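Local coordinates for DUF5012 domain-containing protein (Bacteroides thetaiotaomicron, PDB 5FQ8) that is of unknown function but is a lipoprotein combining an Ig-like domain with a C-terminal beta domain, and probably sits at the cell surface, at residues G[86-100]-G[119-132]. Residues are numbered along the deposited sequence; the frame is centred on the assembly and turned at random.
Sequences YVADNTASPLKSGIY and YEIVIFQMEPGIFY
Gln125 reaches from its strand with NE2 to the backbone O of Thr91, 2.7 Å away, and so ties down the loop that joins strand 86-87 to strand 98-100. The donor lies in the carbonyl plane, on a lone pair of that oxygen, although the N-H...O angle is bent to 134°. With CG set between the backbone N and the carbonyl carbon (chi1 54°) and the chain stretched out from there, the amide passes along Asp89, CD lying 3.5 Å from Asp89 CB. Asp89 OD2 in turn accepts the hydroxyl of Thr91, which approaches almost in line with the C-O bond, while the Thr91 methyl CG2 rests against the ring of Pro128.

Further along, the loop meets Phe131 of strand 130-132, whose ring is held between two groups. Leu95 CD2 stands over one face, 3.7 Å from the ring centroid, and Gln125 CB lies against the opposite face, both displaced toward the rim; Ser93 OG comes up to the ring's edge near its plane, 3.4 Å from Phe131 CZ. Leu95 also touches Phe157 of strand 154-159.

Beyond Ser97 the chain pairs with strand 120-125 in antiparallel fashion. Tyr100 and Ile121 form a hydrogen-bonded pair, with Ile121 N to Tyr100 O at 2.7 Å and Tyr100 N to Ile121 O at 2.8 Å. The Tyr100 ring crosses Ile123 at about a right angle, its CD1 coming 3.5 Å from Ile123 CD1.

Tyr86, near the end of strand 78-87, meets strand 120-125 from the side of the Ig-like domain. A chi1 of -176° swings Val122 CG1 away from the backbone N and over the centre of the Tyr86 ring in a CH-pi contact, and Phe124 lies obliquely beside that ring. Ile64 and Val26 of the sheet that includes strand 78-87 also pack here. Together these contacts exemplify a junction between two beta domains: the end of an Ig-like-domain strand packs on the 120-125/130-133 beta hairpin, and the linking loop then leads into that hairpin's own antiparallel sheet.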
loop_
_atom_site.group_PDB
_atom_site.type_symbol
_atom_site.label_atom_id
_atom_site.label_comp_id
_atom_site.label_asym_id
_atom_site.label_seq_id
_atom_site.Cartn_x
_atom_site.Cartn_y
_atom_site.Cartn_z
ATOM N N TYR G 86 38.575 11.560 57.335
ATOM C CA TYR G 86 39.877 11.061 57.754
ATOM C C TYR G 86 40.602 12.096 58.606
ATOM O O TYR G 86 40.501 13.301 58.370
ATOM C CB TYR G 86 40.749 10.709 56.548
ATOM C CG TYR G 86 40.140 9.741 55.563
ATOM C CD1 TYR G 86 39.325 10.192 54.534
ATOM C CD2 TYR G 86 40.409 8.383 55.637
ATOM C CE1 TYR G 86 38.780 9.315 53.617
ATOM C CE2 TYR G 86 39.870 7.499 54.725
ATOM C CZ TYR G 86 39.054 7.971 53.718
ATOM O OH TYR G 86 38.512 7.102 52.807
ATOM N N VAL G 87 41.362 11.615 59.588
ATOM C CA VAL G 87 42.026 12.471 60.567
ATOM C C VAL G 87 43.528 12.212 60.530
ATOM O O VAL G 87 43.963 11.057 60.576
ATOM C CB VAL G 87 41.469 12.233 61.981
ATOM C CG1 VAL G 87 41.989 13.284 62.928
ATOM C CG2 VAL G 87 39.973 12.262 61.956
ATOM N N ALA G 88 44.317 13.288 60.484
ATOM C CA ALA G 88 45.768 13.181 60.406
ATOM C C ALA G 88 46.376 13.006 61.795
ATOM O O ALA G 88 45.674 12.831 62.790
ATOM C CB ALA G 88 46.343 14.396 59.693
ATOM N N ASP G 89 47.703 13.054 61.876
ATOM C CA ASP G 89 48.419 12.797 63.114
ATOM C C ASP G 89 48.992 14.045 63.762
ATOM O O ASP G 89 49.486 13.951 64.895
ATOM C CB ASP G 89 49.562 11.805 62.856
ATOM C CG ASP G 89 50.243 11.340 64.132
ATOM O OD1 ASP G 89 49.751 10.377 64.746
ATOM O OD2 ASP G 89 51.266 11.942 64.515
ATOM N N ASN G 90 48.956 15.190 63.068
ATOM C CA ASN G 90 49.403 16.501 63.547
ATOM C C ASN G 90 50.901 16.701 63.352
ATOM O O ASN G 90 51.348 17.826 63.109
ATOM C CB ASN G 90 49.034 16.730 65.023
ATOM C CG ASN G 90 48.238 17.989 65.234
ATOM O OD1 ASN G 90 47.737 18.591 64.284
ATOM N ND2 ASN G 90 48.104 18.393 66.488
ATOM N N THR G 91 51.673 15.619 63.438
ATOM C CA THR G 91 53.126 15.698 63.335
ATOM C C THR G 91 53.568 16.125 61.943
ATOM O O THR G 91 52.956 15.755 60.944
ATOM C CB THR G 91 53.744 14.345 63.677
ATOM O OG1 THR G 91 53.451 14.023 65.040
ATOM C CG2 THR G 91 55.252 14.375 63.468
ATOM N N ALA G 92 54.646 16.902 61.881
ATOM C CA ALA G 92 55.152 17.394 60.611
ATOM C C ALA G 92 55.734 16.257 59.776
ATOM O O ALA G 92 56.122 15.203 60.288
ATOM C CB ALA G 92 56.214 18.468 60.836
ATOM N N SER G 93 55.796 16.495 58.466
ATOM C CA SER G 93 56.276 15.548 57.468
ATOM C C SER G 93 56.243 16.221 56.103
ATOM O O SER G 93 55.350 17.035 55.843
ATOM C CB SER G 93 55.420 14.282 57.456
ATOM O OG SER G 93 55.936 13.326 56.558
ATOM N N PRO G 94 57.195 15.940 55.210
ATOM C CA PRO G 94 57.080 16.468 53.840
ATOM C C PRO G 94 55.888 15.904 53.090
ATOM O O PRO G 94 55.484 16.480 52.071
ATOM C CB PRO G 94 58.409 16.059 53.189
ATOM C CG PRO G 94 58.925 14.942 54.022
ATOM C CD PRO G 94 58.456 15.214 55.420
ATOM N N LEU G 95 55.316 14.800 53.564
ATOM C CA LEU G 95 54.082 14.250 53.023
ATOM C C LEU G 95 52.916 14.932 53.722
ATOM O O LEU G 95 52.783 14.833 54.945
ATOM C CB LEU G 95 54.035 12.739 53.239
ATOM C CG LEU G 95 53.272 11.876 52.244
ATOM C CD1 LEU G 95 53.652 12.259 50.838
ATOM C CD2 LEU G 95 53.595 10.420 52.498
ATOM N N LYS G 96 52.093 15.639 52.954
ATOM C CA LYS G 96 50.950 16.373 53.482
ATOM C C LYS G 96 49.657 15.664 53.101
ATOM O O LYS G 96 49.540 15.127 51.997
ATOM C CB LYS G 96 50.929 17.809 52.951
ATOM C CG LYS G 96 51.526 18.856 53.888
ATOM C CD LYS G 96 53.045 18.799 53.946
ATOM C CE LYS G 96 53.585 19.787 54.963
ATOM N NZ LYS G 96 55.035 19.595 55.160
ATOM N N SER G 97 48.687 15.670 54.016
ATOM C CA SER G 97 47.375 15.060 53.773
ATOM C C SER G 97 46.380 16.068 53.189
ATOM O O SER G 97 46.417 17.245 53.549
ATOM C CB SER G 97 46.834 14.479 55.072
ATOM O OG SER G 97 47.883 13.876 55.805
ATOM N N GLY G 98 45.486 15.622 52.301
ATOM C CA GLY G 98 45.360 14.222 51.947
ATOM C C GLY G 98 44.787 13.811 50.600
ATOM O O GLY G 98 45.141 12.755 50.100
ATOM N N ILE G 99 43.900 14.597 49.998
ATOM C CA ILE G 99 43.250 14.149 48.770
ATOM C C ILE G 99 44.200 14.371 47.598
ATOM O O ILE G 99 44.464 15.504 47.197
ATOM C CB ILE G 99 41.904 14.842 48.542
ATOM C CG1 ILE G 99 40.810 14.078 49.286
ATOM C CG2 ILE G 99 41.558 14.890 47.056
ATOM C CD1 ILE G 99 39.461 14.154 48.624
ATOM N N TYR G 100 44.716 13.283 47.049
ATOM C CA TYR G 100 45.665 13.337 45.954
ATOM C C TYR G 100 44.985 12.984 44.646
ATOM O O TYR G 100 44.011 12.231 44.615
ATOM C CB TYR G 100 46.831 12.384 46.199
ATOM C CG TYR G 100 47.810 12.912 47.205
ATOM C CD1 TYR G 100 47.642 12.659 48.551
ATOM C CD2 TYR G 100 48.896 13.681 46.810
ATOM C CE1 TYR G 100 48.522 13.146 49.481
ATOM C CE2 TYR G 100 49.784 14.174 47.733
ATOM C CZ TYR G 100 49.593 13.902 49.070
ATOM O OH TYR G 100 50.469 14.385 50.009
ATOM N N TYR G 119 42.259 10.513 38.465
ATOM C CA TYR G 119 41.580 9.841 39.559
ATOM C C TYR G 119 42.115 10.314 40.901
ATOM O O TYR G 119 43.300 10.618 41.039
ATOM C CB TYR G 119 41.759 8.339 39.400
ATOM C CG TYR G 119 41.190 7.865 38.098
ATOM C CD1 TYR G 119 39.923 8.259 37.709
ATOM C CD2 TYR G 119 41.919 7.058 37.242
ATOM C CE1 TYR G 119 39.380 7.844 36.522
ATOM C CE2 TYR G 119 41.385 6.639 36.044
ATOM C CZ TYR G 119 40.109 7.034 35.688
ATOM O OH TYR G 119 39.551 6.630 34.495
ATOM N N GLU G 120 41.232 10.390 41.891
ATOM C CA GLU G 120 41.602 10.873 43.213
ATOM C C GLU G 120 41.805 9.706 44.167
ATOM O O GLU G 120 41.120 8.686 44.071
ATOM C CB GLU G 120 40.539 11.829 43.768
ATOM C CG GLU G 120 40.551 13.222 43.132
ATOM C CD GLU G 120 39.648 14.222 43.835
ATOM O OE1 GLU G 120 38.875 13.818 44.728
ATOM O OE2 GLU G 120 39.713 15.419 43.486
ATOM N N ILE G 121 42.770 9.851 45.072
ATOM C CA ILE G 121 42.994 8.896 46.146
ATOM C C ILE G 121 43.228 9.665 47.439
ATOM O O ILE G 121 43.286 10.891 47.453
ATOM C CB ILE G 121 44.170 7.948 45.864
ATOM C CG1 ILE G 121 45.462 8.742 45.722
ATOM C CG2 ILE G 121 43.904 7.111 44.633
ATOM C CD1 ILE G 121 46.681 7.882 45.742
ATOM N N VAL G 122 43.376 8.922 48.532
ATOM C CA VAL G 122 43.408 9.490 49.875
ATOM C C VAL G 122 44.653 9.001 50.600
ATOM O O VAL G 122 44.930 7.797 50.619
ATOM C CB VAL G 122 42.147 9.113 50.675
ATOM C CG1 VAL G 122 42.155 9.793 52.025
ATOM C CG2 VAL G 122 40.898 9.472 49.902
ATOM N N ILE G 123 45.390 9.931 51.215
ATOM C CA ILE G 123 46.623 9.626 51.941
ATOM C C ILE G 123 46.684 10.496 53.193
ATOM O O ILE G 123 46.744 11.726 53.096
ATOM C CB ILE G 123 47.885 9.859 51.083
ATOM C CG1 ILE G 123 47.757 9.208 49.706
ATOM C CG2 ILE G 123 49.096 9.296 51.775
ATOM C CD1 ILE G 123 48.954 9.388 48.839
ATOM N N PHE G 124 46.695 9.870 54.365
ATOM C CA PHE G 124 46.839 10.596 55.619
ATOM C C PHE G 124 47.713 9.781 56.557
ATOM O O PHE G 124 47.845 8.565 56.410
ATOM C CB PHE G 124 45.479 10.889 56.281
ATOM C CG PHE G 124 44.858 9.694 56.969
ATOM C CD1 PHE G 124 44.032 8.829 56.272
ATOM C CD2 PHE G 124 45.093 9.445 58.314
ATOM C CE1 PHE G 124 43.467 7.738 56.894
ATOM C CE2 PHE G 124 44.528 8.353 58.942
ATOM C CZ PHE G 124 43.714 7.498 58.230
ATOM N N GLN G 125 48.298 10.453 57.543
ATOM C CA GLN G 125 49.200 9.792 58.480
ATOM C C GLN G 125 48.490 9.513 59.796
ATOM O O GLN G 125 47.887 10.410 60.388
ATOM C CB GLN G 125 50.466 10.619 58.719
ATOM C CG GLN G 125 50.245 12.049 59.162
ATOM C CD GLN G 125 51.411 12.607 59.966
ATOM O OE1 GLN G 125 52.468 11.986 60.077
ATOM N NE2 GLN G 125 51.212 13.783 60.546
ATOM N N MET G 126 48.576 8.269 60.250
ATOM C CA MET G 126 48.001 7.845 61.517
ATOM C C MET G 126 49.041 7.734 62.620
ATOM O O MET G 126 48.670 7.574 63.787
ATOM C CB MET G 126 47.304 6.493 61.347
ATOM C CG MET G 126 47.276 6.009 59.905
ATOM S SD MET G 126 47.269 4.218 59.735
ATOM C CE MET G 126 45.841 3.787 60.720
ATOM N N GLU G 127 50.321 7.798 62.264
ATOM C CA GLU G 127 51.471 7.715 63.151
ATOM C C GLU G 127 52.577 8.528 62.503
ATOM O O GLU G 127 52.652 8.578 61.270
ATOM C CB GLU G 127 51.924 6.261 63.362
ATOM C CG GLU G 127 51.064 5.445 64.312
ATOM C CD GLU G 127 51.391 5.696 65.771
ATOM O OE1 GLU G 127 51.928 6.777 66.095
ATOM O OE2 GLU G 127 51.120 4.802 66.601
ATOM N N PRO G 128 53.466 9.155 63.293
ATOM C CA PRO G 128 54.347 10.185 62.729
ATOM C C PRO G 128 55.148 9.696 61.540
ATOM O O PRO G 128 55.648 10.500 60.749
ATOM C CB PRO G 128 55.260 10.543 63.903
ATOM C CG PRO G 128 54.495 10.132 65.110
ATOM C CD PRO G 128 53.779 8.894 64.705
ATOM N N GLY G 129 55.257 8.382 61.395
ATOM C CA GLY G 129 55.953 7.821 60.259
ATOM C C GLY G 129 55.052 7.091 59.287
ATOM O O GLY G 129 55.353 7.022 58.094
ATOM N N ILE G 130 53.942 6.554 59.776
ATOM C CA ILE G 130 53.107 5.636 59.010
ATOM C C ILE G 130 51.929 6.393 58.412
ATOM O O ILE G 130 51.283 7.199 59.090
ATOM C CB ILE G 130 52.632 4.465 59.893
ATOM C CG1 ILE G 130 53.829 3.676 60.427
ATOM C CG2 ILE G 130 51.709 3.551 59.117
ATOM C CD1 ILE G 130 54.338 4.134 61.773
ATOM N N PHE G 131 51.645 6.135 57.140
ATOM C CA PHE G 131 50.563 6.793 56.423
ATOM C C PHE G 131 49.582 5.760 55.888
ATOM O O PHE G 131 49.980 4.675 55.462
ATOM C CB PHE G 131 51.089 7.617 55.256
ATOM C CG PHE G 131 51.901 8.807 55.662
ATOM C CD1 PHE G 131 53.129 8.658 56.275
ATOM C CD2 PHE G 131 51.432 10.084 55.416
ATOM C CE1 PHE G 131 53.870 9.761 56.646
ATOM C CE2 PHE G 131 52.167 11.189 55.779
ATOM C CZ PHE G 131 53.389 11.029 56.394
ATOM N N TYR G 132 48.296 6.107 55.893
ATOM C CA TYR G 132 47.263 5.252 55.323
ATOM C C TYR G 132 46.987 5.668 53.888
ATOM O O TYR G 132 46.833 6.858 53.602
ATOM C CB TYR G 132 45.973 5.330 56.136
ATOM C CG TYR G 132 44.794 4.634 55.487
ATOM C CD1 TYR G 132 44.552 3.288 55.718
ATOM C CD2 TYR G 132 43.917 5.326 54.651
ATOM C CE1 TYR G 132 43.478 2.649 55.138
ATOM C CE2 TYR G 132 42.841 4.693 54.064
ATOM C CZ TYR G 132 42.627 3.355 54.313
ATOM O OH TYR G 132 41.557 2.716 53.737
#